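Local coordinates for esterase (Sinorhizobium meliloti 1021, PDB 4TX1), which probably hydrolyses acetyl esters of carbohydrates, as a carbohydrate acetylesterase of the SGNH hydrolase family with likely arylesterase activity, at residues I95-G100 with R121-V126. Sequence-based numbering, arbitrary orientation.
Sequences IVFMLG and RLVNLV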
# COMPACT_ATOMS: atom_id res chain seq x y z
N ILE A 95 -9.45 14.74 -21.63
CA ILE A 95 -9.32 13.34 -21.14
C ILE A 95 -10.57 12.66 -21.65
O ILE A 95 -11.71 13.13 -21.39
CB ILE A 95 -9.21 13.29 -19.61
CG1 ILE A 95 -7.90 13.99 -19.19
CG2 ILE A 95 -9.25 11.79 -19.20
CD1 ILE A 95 -7.96 15.38 -18.77
N VAL A 96 -10.40 11.53 -22.33
CA VAL A 96 -11.51 10.68 -22.77
C VAL A 96 -11.51 9.38 -21.96
O VAL A 96 -10.52 8.63 -22.06
CB VAL A 96 -11.37 10.32 -24.28
CG1 VAL A 96 -12.63 9.51 -24.74
CG2 VAL A 96 -11.18 11.67 -25.05
N PHE A 97 -12.57 9.12 -21.22
CA PHE A 97 -12.71 7.89 -20.43
C PHE A 97 -13.58 6.89 -21.19
O PHE A 97 -14.67 7.23 -21.68
CB PHE A 97 -13.37 8.13 -19.11
CG PHE A 97 -12.53 8.95 -18.14
CD1 PHE A 97 -11.33 8.45 -17.67
CD2 PHE A 97 -12.93 10.18 -17.67
CE1 PHE A 97 -10.59 9.13 -16.77
CE2 PHE A 97 -12.22 10.89 -16.73
CZ PHE A 97 -10.98 10.39 -16.32
N MET A 98 -13.09 5.68 -21.28
CA MET A 98 -13.99 4.59 -21.65
C MET A 98 -13.78 3.37 -20.74
O MET A 98 -12.91 2.50 -20.99
CB MET A 98 -13.91 4.22 -23.17
CG MET A 98 -15.07 3.31 -23.54
SD MET A 98 -15.30 3.01 -25.32
CE MET A 98 -14.00 1.81 -25.57
N LEU A 99 -14.52 3.34 -19.65
CA LEU A 99 -14.38 2.32 -18.63
C LEU A 99 -15.74 1.93 -18.13
O LEU A 99 -16.70 2.69 -18.26
CB LEU A 99 -13.49 2.83 -17.46
CG LEU A 99 -12.03 3.03 -17.72
CD1 LEU A 99 -11.35 3.75 -16.51
CD2 LEU A 99 -11.36 1.70 -18.02
N GLY A 100 -15.82 0.73 -17.58
CA GLY A 100 -16.98 0.14 -16.93
C GLY A 100 -17.22 -1.31 -17.24
O GLY A 100 -17.95 -1.97 -16.49
N ARG A 121 -15.51 9.48 -9.53
CA ARG A 121 -14.24 9.63 -8.86
C ARG A 121 -13.11 10.01 -9.84
O ARG A 121 -12.35 10.86 -9.54
CB ARG A 121 -13.88 8.36 -8.11
CG ARG A 121 -12.50 8.39 -7.52
CD ARG A 121 -12.38 9.34 -6.36
NE ARG A 121 -11.15 9.12 -5.65
CZ ARG A 121 -10.38 10.06 -5.17
NH1 ARG A 121 -10.70 11.31 -5.31
NH2 ARG A 121 -9.27 9.71 -4.61
N LEU A 122 -13.05 9.35 -11.00
CA LEU A 122 -12.07 9.67 -12.00
C LEU A 122 -12.21 11.13 -12.43
O LEU A 122 -11.22 11.83 -12.61
CB LEU A 122 -12.13 8.71 -13.20
CG LEU A 122 -11.90 7.23 -12.86
CD1 LEU A 122 -12.03 6.41 -14.16
CD2 LEU A 122 -10.56 6.96 -12.20
N VAL A 123 -13.45 11.58 -12.64
CA VAL A 123 -13.64 12.99 -13.06
C VAL A 123 -13.02 13.89 -12.01
O VAL A 123 -12.33 14.85 -12.32
CB VAL A 123 -15.14 13.31 -13.30
CG1 VAL A 123 -15.28 14.83 -13.54
CG2 VAL A 123 -15.61 12.46 -14.50
N ASN A 124 -13.35 13.63 -10.75
CA ASN A 124 -12.82 14.49 -9.66
C ASN A 124 -11.28 14.47 -9.55
O ASN A 124 -10.68 15.49 -9.23
CB ASN A 124 -13.46 14.06 -8.33
CG ASN A 124 -14.93 14.51 -8.24
OD1 ASN A 124 -15.25 15.68 -8.62
ND2 ASN A 124 -15.81 13.62 -7.81
N LEU A 125 -10.66 13.30 -9.84
CA LEU A 125 -9.20 13.21 -9.87
C LEU A 125 -8.63 14.13 -10.92
O LEU A 125 -7.56 14.71 -10.73
CB LEU A 125 -8.73 11.73 -10.06
CG LEU A 125 -8.97 10.89 -8.81
CD1 LEU A 125 -8.78 9.41 -9.25
CD2 LEU A 125 -7.99 11.27 -7.67
N VAL A 126 -9.28 14.26 -12.08
CA VAL A 126 -8.81 15.13 -13.13
C VAL A 126 -8.95 16.61 -12.63
O VAL A 126 -7.98 17.41 -12.76
CB VAL A 126 -9.59 14.95 -14.45
CG1 VAL A 126 -9.13 16.00 -15.45
CG2 VAL A 126 -9.35 13.53 -15.02
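Phe97 reaches from the strand to the helix and lays one ring face against Leu122. The CB of Leu122 sits 4.1 Å from the centroid of the Phe97 ring, 29° off the ring normal, a CH-pi contact. Its nearest ring atom is CZ, with Leu122 CB to Phe97 CZ at 3.7 Å. Val126 meets the same ring differently: its CG2 comes up near the ring plane, at the edge, 3.8 Å from Phe97 CZ. Val123 makes a looser contact, its CG2 4.4 Å from Phe97 CE2. Ile95 CG2, of the same strand, lies over the opposite face, 3.7 Å above the plane of the Phe97 ring and offset toward its rim.

Val126 chi1 of 174° puts CG1 anti to the backbone N, where it meets Ile95 CD1 tip to tip at 3.6 Å, and CG2 beside the backbone N, where it meets the ring. At the other end, Leu99 and Leu122 cross at about a right angle and touch through their CD1 methyls, also 3.6 Å apart. No hydrogen bond crosses the contact; the side chains that meet are all apolar, and the touching residues are buried.

Residues 95-98 and 121-126 run nearly antiparallel, at 164°. They belong to the first half of a beta-alpha-beta crossover from strand 94-98 through helix 112-127 to the neighbouring parallel strand 140-145, in the three-layer alpha/beta/alpha fold of SGNH hydrolases. Ile95, Phe97 and Leu99 point toward the helix, whereas Val96 packs on Val16 and Val144. Leu82 of helix 78-89 touches both Phe97 and Leu122, and Ile141 of strand 140-145 touches Phe97 and Val123.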